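CCMAN5 (Cellulosimicrobium cellulans, PDB 2XSG) hydrolyses alpha-mannosidic linkages as a bacterial family GH92 glycosidase and enables mannose-6-phosphate modification of yeast-produced lysosomal enzymes, probably by uncapping phosphorylated glycans. Local coordinates at residues S350-T353 / W354-R358; F357-F360 / S361-Y365; A433-L437 / V438-S442; R461-D464 / Q465-L468; R485-A488 / S489-I492. All coordinates share one frame; numbering follows the deposited sequence.

Contact 1: residues S350-T353 / W354-R358; sequences SWAT and WDDFR
A352 and D356 meet at the first turn of helix 353-366 in the GH92 catalytic domain, where A352 holds the N-cap position and its carbonyl opens the helical ladder. A352 O receives D356 N at 3.0 Å, with an N-H...O angle of 139° and the donor tilted 18° from the carbonyl plane. A weak second bond reaches A352 O from D355 N at 3.1 Å, and F357 N gives T353 O another weak one.

The carboxylate of D356 folds back over the loop because its CG sits between the backbone N and the carbonyl carbon (chi1 79°). Its OD2 takes hydrogen bonds from two waters. One lies 3.1 Å from D356 OD2 and also donates to S350 O. The other donates to D356 OD2 at 2.7 Å. It accepts from A352 N and is hydrogen-bonded to T353 OG1. Through these waters the D356 carboxylate is linked to S350 O, A352 N and T353 OG1, while K359 NZ supplies a salt bridge to the same OD2.

D355, whose side chain is about 4 Å from the calcium ion at the nearest atoms, hydrogen-bonds through OD1 to a bound molecule probably from the crystallisation liquor, and W354 NE1 donates to Q460. On the apolar side, T353 CG2 rests against F357 CB at 3.9 Å.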
# COMPACT_ATOMS: atom_id res chain seq x y z
N SER A 350 3.68 -9.97 2.33
CA SER A 350 2.78 -9.35 1.32
C SER A 350 3.40 -8.09 0.78
O SER A 350 3.32 -7.04 1.39
CB SER A 350 1.38 -9.04 1.85
OG SER A 350 0.55 -8.66 0.77
N TRP A 351 4.04 -8.21 -0.37
CA TRP A 351 4.93 -7.17 -0.86
C TRP A 351 4.49 -6.70 -2.24
O TRP A 351 3.99 -7.49 -3.03
CB TRP A 351 6.35 -7.72 -0.92
CG TRP A 351 6.84 -8.29 0.39
CD1 TRP A 351 6.82 -9.60 0.78
CD2 TRP A 351 7.44 -7.56 1.47
NE1 TRP A 351 7.36 -9.73 2.05
CE2 TRP A 351 7.75 -8.50 2.49
CE3 TRP A 351 7.75 -6.21 1.67
CZ2 TRP A 351 8.36 -8.13 3.68
CZ3 TRP A 351 8.35 -5.83 2.88
CH2 TRP A 351 8.64 -6.79 3.87
N ALA A 352 4.64 -5.41 -2.52
CA ALA A 352 4.38 -4.85 -3.84
C ALA A 352 5.46 -3.80 -4.05
O ALA A 352 5.18 -2.64 -4.37
CB ALA A 352 3.01 -4.22 -3.91
N THR A 353 6.70 -4.22 -3.85
CA THR A 353 7.79 -3.29 -3.64
C THR A 353 8.20 -2.45 -4.87
O THR A 353 8.74 -1.36 -4.71
CB THR A 353 8.96 -4.03 -2.96
OG1 THR A 353 8.40 -4.78 -1.86
CG2 THR A 353 10.03 -3.07 -2.43
N TRP A 354 7.90 -2.94 -6.07
CA TRP A 354 8.09 -2.16 -7.31
C TRP A 354 7.31 -0.84 -7.25
O TRP A 354 7.81 0.21 -7.65
CB TRP A 354 7.64 -2.98 -8.52
CG TRP A 354 8.00 -2.43 -9.88
CD1 TRP A 354 9.13 -2.71 -10.60
CD2 TRP A 354 7.21 -1.56 -10.70
NE1 TRP A 354 9.10 -2.04 -11.81
CE2 TRP A 354 7.93 -1.35 -11.90
CE3 TRP A 354 5.96 -0.94 -10.54
CZ2 TRP A 354 7.45 -0.52 -12.94
CZ3 TRP A 354 5.49 -0.11 -11.57
CH2 TRP A 354 6.23 0.09 -12.75
N ASP A 355 6.09 -0.90 -6.71
CA ASP A 355 5.25 0.29 -6.51
C ASP A 355 5.52 1.04 -5.23
O ASP A 355 5.46 2.27 -5.20
CB ASP A 355 3.74 -0.06 -6.50
CG ASP A 355 3.31 -0.87 -7.69
OD1 ASP A 355 2.87 -2.04 -7.51
OD2 ASP A 355 3.40 -0.34 -8.81
N ASP A 356 5.80 0.32 -4.15
CA ASP A 356 5.67 0.94 -2.84
C ASP A 356 6.95 1.27 -2.07
O ASP A 356 6.86 1.70 -0.92
CB ASP A 356 4.72 0.13 -1.94
CG ASP A 356 5.36 -1.10 -1.34
OD1 ASP A 356 6.58 -1.33 -1.56
OD2 ASP A 356 4.63 -1.85 -0.65
N PHE A 357 8.10 1.06 -2.69
CA PHE A 357 9.37 1.08 -1.95
C PHE A 357 9.62 2.34 -1.11
O PHE A 357 10.18 2.24 -0.03
CB PHE A 357 10.59 0.74 -2.85
CG PHE A 357 10.96 1.80 -3.87
CD1 PHE A 357 11.99 2.73 -3.60
CD2 PHE A 357 10.35 1.84 -5.11
CE1 PHE A 357 12.36 3.70 -4.54
CE2 PHE A 357 10.71 2.82 -6.07
CZ PHE A 357 11.71 3.75 -5.78
N ARG A 358 9.17 3.50 -1.58
CA ARG A 358 9.38 4.74 -0.81
C ARG A 358 8.57 4.81 0.50
O ARG A 358 8.87 5.63 1.37
CB ARG A 358 9.07 5.98 -1.64
CG ARG A 358 10.16 6.37 -2.60
CD ARG A 358 10.01 7.84 -3.05
NE ARG A 358 11.21 8.31 -3.72
CZ ARG A 358 11.54 7.96 -4.95
NH1 ARG A 358 10.76 7.15 -5.64
NH2 ARG A 358 12.66 8.42 -5.49
O HOH W 1 3.72 -4.13 1.22
O HOH W 2 6.20 -4.01 -0.47

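Contact 2: residues F357-F360 / S361-Y365; sequences FRKF and SVIAY
F360 sets its ring beside the end of I363, with I363 CD1 4.3 Å from F360 CD1 and approaching obliquely. I363 CG1 lies next to its own backbone N (chi1 -68°) and the chain runs on extended, which carries CD1 back to the preceding turn. There it also comes within 4.4 Å of the K359 CG atom. K359 in turn passes its aliphatic chain over one face of the F360 ring, with K359 CE 3.9 Å above the plane of that ring and displaced toward its rim. The K359 first torsion of 86° starts this course, which leads NZ, besides its carboxylate partner D356, to the carbonyls of M321 and A663, so that a buried ammonium group is met by three oxygens.

These residues follow one another along helix 353-366 in the catalytic domain, and the helix is kinked here, since the N atoms of R358 and K359 lack bonds to the turn before. The next i-to-i-4 pair is also open: F357 O is 4.4 Å from S361 N, too far to bond. A water fills in, donating to F357 O and, at 3.0 Å, to S361 OG, which also pairs with D415. S361 N itself makes a weak bond to R358 O. Regular geometry returns with I363 N to K359 O at 3.0 Å, nearly straight at 173° and in the carbonyl plane. The following bond, A364 N to F360 O, measures 2.9 Å, and helix 368-387 packs through Y371 against F360, I363 and A364.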
# COMPACT_ATOMS: atom_id res chain seq x y z
N PHE A 357 8.10 1.06 -2.69
CA PHE A 357 9.37 1.08 -1.95
C PHE A 357 9.62 2.34 -1.11
O PHE A 357 10.18 2.24 -0.03
CB PHE A 357 10.59 0.74 -2.85
CG PHE A 357 10.96 1.80 -3.87
CD1 PHE A 357 11.99 2.73 -3.60
CD2 PHE A 357 10.35 1.84 -5.11
CE1 PHE A 357 12.36 3.70 -4.54
CE2 PHE A 357 10.71 2.82 -6.07
CZ PHE A 357 11.71 3.75 -5.78
N ARG A 358 9.17 3.50 -1.58
CA ARG A 358 9.38 4.74 -0.81
C ARG A 358 8.57 4.81 0.50
O ARG A 358 8.87 5.63 1.37
CB ARG A 358 9.07 5.98 -1.64
CG ARG A 358 10.16 6.37 -2.60
CD ARG A 358 10.01 7.84 -3.05
NE ARG A 358 11.21 8.31 -3.72
CZ ARG A 358 11.54 7.96 -4.95
NH1 ARG A 358 10.76 7.15 -5.64
NH2 ARG A 358 12.66 8.42 -5.49
N LYS A 359 7.53 3.99 0.62
CA LYS A 359 6.64 4.08 1.79
C LYS A 359 7.37 3.65 3.07
O LYS A 359 7.12 4.21 4.15
CB LYS A 359 5.34 3.28 1.57
CG LYS A 359 5.42 1.80 1.91
CD LYS A 359 4.09 1.09 1.70
CE LYS A 359 4.16 -0.30 2.30
NZ LYS A 359 3.17 -1.26 1.68
N PHE A 360 8.27 2.67 2.94
CA PHE A 360 8.97 2.13 4.09
C PHE A 360 9.84 3.21 4.74
O PHE A 360 9.93 3.26 5.97
CB PHE A 360 9.82 0.91 3.70
CG PHE A 360 9.00 -0.26 3.22
CD1 PHE A 360 8.38 -1.11 4.13
CD2 PHE A 360 8.82 -0.50 1.87
CE1 PHE A 360 7.59 -2.18 3.70
CE2 PHE A 360 8.05 -1.59 1.42
CZ PHE A 360 7.44 -2.43 2.35
N SER A 361 10.45 4.07 3.92
CA SER A 361 11.30 5.13 4.46
C SER A 361 10.52 6.05 5.41
O SER A 361 11.09 6.59 6.37
CB SER A 361 11.92 5.97 3.35
OG SER A 361 12.62 5.19 2.37
N VAL A 362 9.23 6.24 5.12
CA VAL A 362 8.32 7.04 5.95
C VAL A 362 7.87 6.28 7.20
O VAL A 362 7.89 6.83 8.31
CB VAL A 362 7.07 7.51 5.16
CG1 VAL A 362 6.18 8.45 6.01
CG2 VAL A 362 7.46 8.21 3.83
N ILE A 363 7.44 5.03 7.03
CA ILE A 363 7.18 4.15 8.17
C ILE A 363 8.33 4.21 9.18
O ILE A 363 8.08 4.31 10.39
CB ILE A 363 6.92 2.67 7.74
CG1 ILE A 363 5.60 2.56 6.97
CG2 ILE A 363 6.87 1.76 8.96
CD1 ILE A 363 5.42 1.19 6.30
N ALA A 364 9.57 4.19 8.69
CA ALA A 364 10.74 4.32 9.58
C ALA A 364 10.65 5.47 10.58
O ALA A 364 11.03 5.31 11.74
CB ALA A 364 12.03 4.42 8.77
N TYR A 365 10.13 6.63 10.18
CA TYR A 365 10.07 7.74 11.14
C TYR A 365 8.76 7.87 11.92
O TYR A 365 8.66 8.66 12.87
CB TYR A 365 10.61 9.06 10.56
CG TYR A 365 9.73 9.83 9.58
CD1 TYR A 365 8.50 10.35 9.98
CD2 TYR A 365 10.18 10.11 8.28
CE1 TYR A 365 7.72 11.09 9.09
CE2 TYR A 365 9.42 10.86 7.40
CZ TYR A 365 8.17 11.34 7.81
OH TYR A 365 7.40 12.08 6.94
O HOH W 3 12.74 2.30 1.49

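Contact 3: residues A433-L437 / V438-S442; sequences ALQRL and VGQYS
V438 and G439 are bonded to L434 and Q435 across the last turn of helix 427-438. V438 N donates to L434 O at 3.0 Å with an N-H...O angle of 163°, and G439 N follows with a bond of 2.9 Å to Q435 O. The V438 CG2 methyl stands beside its own backbone N, and from there it presses on the same L434 O at 3.3 Å. At G439 the chain leaves the helix with a phi of 80°, a conformation that glycine adopts readily, and the backbone then runs extended.

That exit brings Q440 back alongside the helix end. Its amide lies across the Q435 side chain at about a right angle, the two amide planes 44° apart. Q440 NE2 approaches Q435 CG at 3.5 Å, while the oxygens Q440 OE1 and Q435 OE1 are 3.6 Å apart, so this is a packing contact between bent chains.

Farther out, L434 and V438 pack on L468 of helix 455-474, and R436 is tied to E386 by a salt bridge. R461 donates to V438 O and makes a cation-pi contact with Y441. S442 then N-caps helix 443-448 and donates its own N to E445, consistent with a capping box.

A helix C-terminus gathers carbonyl oxygens, and the guanidinium of R461 bonded to one of them probably offsets part of that partial negative charge.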
# COMPACT_ATOMS: atom_id res chain seq x y z
N ALA A 433 20.36 -14.03 -2.99
CA ALA A 433 19.01 -13.99 -3.54
C ALA A 433 18.62 -12.59 -3.99
O ALA A 433 17.90 -12.42 -4.98
CB ALA A 433 17.99 -14.56 -2.55
N LEU A 434 19.09 -11.58 -3.27
CA LEU A 434 18.89 -10.20 -3.67
C LEU A 434 19.69 -9.89 -4.95
O LEU A 434 19.19 -9.19 -5.83
CB LEU A 434 19.23 -9.23 -2.54
CG LEU A 434 18.27 -9.15 -1.34
CD1 LEU A 434 18.93 -8.42 -0.20
CD2 LEU A 434 16.98 -8.47 -1.72
N GLN A 435 20.91 -10.44 -5.06
CA GLN A 435 21.68 -10.32 -6.30
C GLN A 435 20.94 -10.89 -7.52
O GLN A 435 20.91 -10.25 -8.58
CB GLN A 435 23.08 -10.96 -6.16
CG GLN A 435 24.04 -10.63 -7.32
CD GLN A 435 24.73 -9.28 -7.18
OE1 GLN A 435 24.68 -8.44 -8.09
NE2 GLN A 435 25.39 -9.06 -6.04
N ARG A 436 20.35 -12.08 -7.39
CA ARG A 436 19.61 -12.69 -8.51
C ARG A 436 18.36 -11.88 -8.87
O ARG A 436 17.98 -11.81 -10.04
CB ARG A 436 19.21 -14.14 -8.22
CG ARG A 436 20.38 -15.11 -8.01
CD ARG A 436 19.86 -16.56 -7.93
NE ARG A 436 19.04 -16.79 -6.74
CZ ARG A 436 19.53 -17.12 -5.55
NH1 ARG A 436 20.85 -17.27 -5.38
NH2 ARG A 436 18.71 -17.30 -4.52
N LEU A 437 17.73 -11.30 -7.86
CA LEU A 437 16.58 -10.42 -8.06
C LEU A 437 16.96 -9.24 -8.95
O LEU A 437 16.29 -8.95 -9.94
CB LEU A 437 16.06 -9.89 -6.71
CG LEU A 437 14.91 -8.89 -6.83
CD1 LEU A 437 13.60 -9.62 -7.13
CD2 LEU A 437 14.78 -8.04 -5.58
N VAL A 438 18.05 -8.58 -8.58
CA VAL A 438 18.55 -7.42 -9.30
C VAL A 438 19.02 -7.79 -10.72
O VAL A 438 18.78 -7.04 -11.67
CB VAL A 438 19.64 -6.70 -8.46
CG1 VAL A 438 20.31 -5.57 -9.25
CG2 VAL A 438 19.02 -6.17 -7.19
N GLY A 439 19.64 -8.96 -10.86
CA GLY A 439 20.10 -9.45 -12.15
C GLY A 439 21.41 -8.78 -12.50
O GLY A 439 21.84 -7.84 -11.83
N GLN A 440 22.05 -9.29 -13.55
CA GLN A 440 23.30 -8.74 -14.07
C GLN A 440 23.09 -8.24 -15.49
O GLN A 440 22.32 -8.84 -16.25
CB GLN A 440 24.40 -9.81 -14.10
CG GLN A 440 24.25 -10.93 -13.09
CD GLN A 440 24.46 -10.46 -11.68
OE1 GLN A 440 25.39 -9.68 -11.41
NE2 GLN A 440 23.59 -10.91 -10.77
N TYR A 441 23.77 -7.16 -15.85
CA TYR A 441 23.88 -6.78 -17.26
C TYR A 441 24.51 -7.96 -18.03
O TYR A 441 25.37 -8.67 -17.48
CB TYR A 441 24.74 -5.52 -17.42
CG TYR A 441 24.10 -4.24 -16.92
CD1 TYR A 441 22.94 -3.74 -17.53
CD2 TYR A 441 24.66 -3.52 -15.87
CE1 TYR A 441 22.34 -2.56 -17.08
CE2 TYR A 441 24.08 -2.34 -15.41
CZ TYR A 441 22.92 -1.87 -16.02
OH TYR A 441 22.36 -0.71 -15.58
N SER A 442 24.07 -8.19 -19.27
CA SER A 442 24.72 -9.18 -20.13
C SER A 442 26.14 -8.69 -20.52
O SER A 442 26.48 -7.52 -20.30
CB SER A 442 23.90 -9.41 -21.39
OG SER A 442 24.06 -8.32 -22.29

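Contact 4: residues R461-D464 / Q465-L468; sequences RGYD and QYGL
R461 crosses Q465 at a slant, one turn later on helix 455-474, in a buried stretch of the GH92 catalytic domain, whose helices form an (alpha/alpha)6 barrel in this family. R461 CG touches Q465 CD at 3.6 Å, and the guanidinium and amide planes are 50° apart. Beneath them Q465 N bonds to R461 O at 2.7 Å, and Q465 CG also crowds that oxygen at 3.2 Å. R461 bends at chi3 (-68°), turning its end away toward V438 and the loop after it, while Q465 stays extended beyond CG and gives NE2 to Q487.

G462 adds only backbone: its carbonyl accepts Y466 N at 3.0 Å, nearly straight at 168°.

Y463 comes next, and its ring runs side by side with that of Y466, both pointing the same way. Y463 CE1 meets Y466 CD2 at 4.1 Å, an oblique approach. The two hydroxyls bond to neighbouring carbonyls, Y463 OH to A682 O and Y466 OH to G683 O, so the pair reaches one loop together. Y548 meets both rings. Y463 O receives G467 N at 3.0 Å.

D464 closes the segment. Its carboxylate forms a salt bridge with R408, and its carbonyl serves both the helix and the hydroxyl of S410. L468 N bonds to D464 O at 2.9 Å, and L468 CB packs against the same oxygen at 3.6 Å.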
# COMPACT_ATOMS: atom_id res chain seq x y z
N ARG A 461 17.80 -0.89 -12.66
CA ARG A 461 18.95 -1.64 -12.18
C ARG A 461 19.93 -0.71 -11.47
O ARG A 461 20.60 -1.11 -10.50
CB ARG A 461 19.64 -2.38 -13.35
CG ARG A 461 20.91 -3.14 -12.97
CD ARG A 461 21.19 -4.26 -13.95
NE ARG A 461 20.19 -5.32 -13.82
CZ ARG A 461 19.88 -6.21 -14.76
NH1 ARG A 461 20.52 -6.22 -15.93
NH2 ARG A 461 18.93 -7.10 -14.53
N GLY A 462 20.03 0.52 -11.94
CA GLY A 462 20.91 1.50 -11.33
C GLY A 462 20.55 1.69 -9.87
O GLY A 462 21.42 1.62 -9.00
N TYR A 463 19.27 1.92 -9.60
CA TYR A 463 18.81 2.09 -8.23
C TYR A 463 18.95 0.78 -7.41
O TYR A 463 19.37 0.81 -6.26
CB TYR A 463 17.37 2.61 -8.21
CG TYR A 463 17.02 3.51 -7.05
CD1 TYR A 463 17.63 3.36 -5.79
CD2 TYR A 463 16.06 4.51 -7.18
CE1 TYR A 463 17.31 4.19 -4.72
CE2 TYR A 463 15.72 5.35 -6.10
CZ TYR A 463 16.36 5.17 -4.87
OH TYR A 463 16.05 5.98 -3.79
N ASP A 464 18.62 -0.36 -8.02
CA ASP A 464 18.81 -1.66 -7.37
C ASP A 464 20.24 -1.88 -6.95
O ASP A 464 20.49 -2.36 -5.84
CB ASP A 464 18.40 -2.80 -8.30
CG ASP A 464 16.90 -3.00 -8.35
OD1 ASP A 464 16.19 -2.56 -7.41
OD2 ASP A 464 16.44 -3.61 -9.33
N GLN A 465 21.17 -1.53 -7.85
CA GLN A 465 22.60 -1.72 -7.59
C GLN A 465 23.14 -0.77 -6.53
O GLN A 465 23.96 -1.17 -5.68
CB GLN A 465 23.41 -1.63 -8.88
CG GLN A 465 23.20 -2.79 -9.84
CD GLN A 465 23.98 -2.61 -11.14
OE1 GLN A 465 24.07 -1.50 -11.65
NE2 GLN A 465 24.58 -3.69 -11.65
N TYR A 466 22.66 0.48 -6.55
CA TYR A 466 22.94 1.36 -5.42
C TYR A 466 22.54 0.68 -4.10
O TYR A 466 23.32 0.64 -3.15
CB TYR A 466 22.28 2.76 -5.54
CG TYR A 466 22.30 3.48 -4.21
CD1 TYR A 466 23.49 4.02 -3.70
CD2 TYR A 466 21.15 3.55 -3.41
CE1 TYR A 466 23.52 4.63 -2.43
CE2 TYR A 466 21.17 4.16 -2.16
CZ TYR A 466 22.35 4.70 -1.68
OH TYR A 466 22.36 5.29 -0.44
N GLY A 467 21.32 0.14 -4.03
CA GLY A 467 20.83 -0.51 -2.80
C GLY A 467 21.66 -1.73 -2.40
O GLY A 467 22.03 -1.88 -1.24
N LEU A 468 21.94 -2.58 -3.36
CA LEU A 468 22.81 -3.73 -3.13
C LEU A 468 24.18 -3.28 -2.62
O LEU A 468 24.78 -3.94 -1.74
CB LEU A 468 22.95 -4.50 -4.42
CG LEU A 468 22.80 -6.00 -4.52
CD1 LEU A 468 21.71 -6.58 -3.64
CD2 LEU A 468 22.55 -6.32 -6.00

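Contact 5: residues R485-A488 / S489-I492; sequences REQA and SWPI
S489 and E486 share the shortest bond of this turn, S489 OG donating to E486 O at 2.6 Å. Placed between the S489 backbone N and carbonyl carbon, OG reaches back along the helix and meets that oxygen in the carbonyl plane on a lone pair. S489 N also donates to E486 O, at 3.1 Å, but from 60° above the carbonyl plane; one oxygen is thus gripped by two donors of one residue.

The E486 side chain, bent at chi2, swings forward to the indole. W490 NE1 donates to E486 OE2 at 2.9 Å, meeting the anti side of the carboxylate 34° out of its plane. W490 N bonds to Q487 O at 3.1 Å. Both this bond and that of S489 N to E486 O span three residues, as in a 3-10 turn, although S489 N is shared with R485 O through a weak four-residue bond.

Helix 478-495 is kinked here, for P491 has no N-H to give to the turn before and I492 N likewise makes no bond to it; P491 CD instead abuts A488 O at 3.4 Å. Over one face of the W490 ring lies Q487: CG stands 3.6 Å from the centroid of the W490 six-membered ring, a CH-pi contact, and the Q487 amide is almost parallel to the indole, 6° apart. Helix 455-474 also holds this amide, and L446 packs on Q487 and W490.

The indole is held at its N-H by a carboxylate and on a face by an alkyl chain, and the N-H bond would probably favour, at most slightly, the charged form of E486.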
# COMPACT_ATOMS: atom_id res chain seq x y z
N ARG A 485 28.51 0.27 -7.11
CA ARG A 485 28.43 1.73 -7.23
C ARG A 485 28.87 2.25 -8.60
O ARG A 485 28.26 3.17 -9.15
CB ARG A 485 29.28 2.39 -6.14
CG ARG A 485 28.65 2.35 -4.77
CD ARG A 485 29.35 3.34 -3.89
NE ARG A 485 30.70 2.88 -3.58
CZ ARG A 485 30.99 2.09 -2.57
NH1 ARG A 485 30.02 1.66 -1.77
NH2 ARG A 485 32.24 1.70 -2.37
N GLU A 486 29.92 1.64 -9.16
CA GLU A 486 30.36 1.95 -10.51
C GLU A 486 29.22 1.67 -11.51
O GLU A 486 28.83 2.56 -12.26
CB GLU A 486 31.62 1.15 -10.89
CG GLU A 486 31.99 1.17 -12.41
CD GLU A 486 32.31 2.57 -12.96
OE1 GLU A 486 32.73 3.47 -12.20
OE2 GLU A 486 32.18 2.77 -14.19
N GLN A 487 28.68 0.45 -11.49
CA GLN A 487 27.57 0.11 -12.38
C GLN A 487 26.33 0.98 -12.20
O GLN A 487 25.67 1.34 -13.17
CB GLN A 487 27.25 -1.38 -12.31
CG GLN A 487 28.37 -2.22 -12.90
CD GLN A 487 27.99 -3.66 -13.14
OE1 GLN A 487 26.80 -3.99 -13.29
NE2 GLN A 487 28.99 -4.53 -13.18
N ALA A 488 26.07 1.36 -10.95
CA ALA A 488 24.93 2.23 -10.63
C ALA A 488 25.07 3.64 -11.19
O ALA A 488 24.07 4.33 -11.35
CB ALA A 488 24.71 2.29 -9.12
N SER A 489 26.29 4.07 -11.50
CA SER A 489 26.51 5.37 -12.12
C SER A 489 26.17 5.35 -13.62
O SER A 489 25.87 6.41 -14.20
CB SER A 489 27.96 5.85 -11.89
OG SER A 489 28.86 5.13 -12.72
N TRP A 490 26.17 4.16 -14.23
CA TRP A 490 26.05 4.01 -15.69
C TRP A 490 24.77 4.60 -16.34
O TRP A 490 24.85 5.27 -17.39
CB TRP A 490 26.24 2.54 -16.13
CG TRP A 490 27.65 1.93 -15.94
CD1 TRP A 490 28.81 2.60 -15.64
CD2 TRP A 490 28.01 0.55 -16.10
NE1 TRP A 490 29.86 1.70 -15.57
CE2 TRP A 490 29.39 0.45 -15.86
CE3 TRP A 490 27.30 -0.62 -16.42
CZ2 TRP A 490 30.08 -0.77 -15.91
CZ3 TRP A 490 27.97 -1.82 -16.47
CH2 TRP A 490 29.35 -1.89 -16.23
N PRO A 491 23.58 4.34 -15.74
CA PRO A 491 22.36 4.83 -16.40
C PRO A 491 22.37 6.35 -16.56
O PRO A 491 22.04 6.85 -17.64
CB PRO A 491 21.24 4.40 -15.45
CG PRO A 491 21.81 3.29 -14.67
CD PRO A 491 23.27 3.53 -14.55
N ILE A 492 22.76 7.07 -15.51
CA ILE A 492 22.86 8.54 -15.58
C ILE A 492 23.87 9.00 -16.64
O ILE A 492 23.57 9.84 -17.48
CB ILE A 492 23.18 9.18 -14.21
CG1 ILE A 492 21.95 9.11 -13.28
CG2 ILE A 492 23.57 10.65 -14.37
CD1 ILE A 492 22.31 9.22 -11.81

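Contacts 1 and 2 lie in the buried interior, sharing F357 and R358 on helix 353-366, and W351 packs on F360 between them. Contact 1 adjoins the calcium region. Water bridges polar groups in both, replacing a missing helical bond only in contact 2, whereas contact 4, also buried, has a regular ladder of bonds and reaches the first two through F357 against Y463. Contacts 3 and 5 are more peripheral, with exposed Q440 and E486, and close on contact 4 from helix 427-438 with its following loop and from helix 478-495: R461 meets V438 and Y441, while Q465 bonds to Q487. Y441 touches Q487 and W490. A helix ends at contact 3; kinks interrupt contacts 2 and 5.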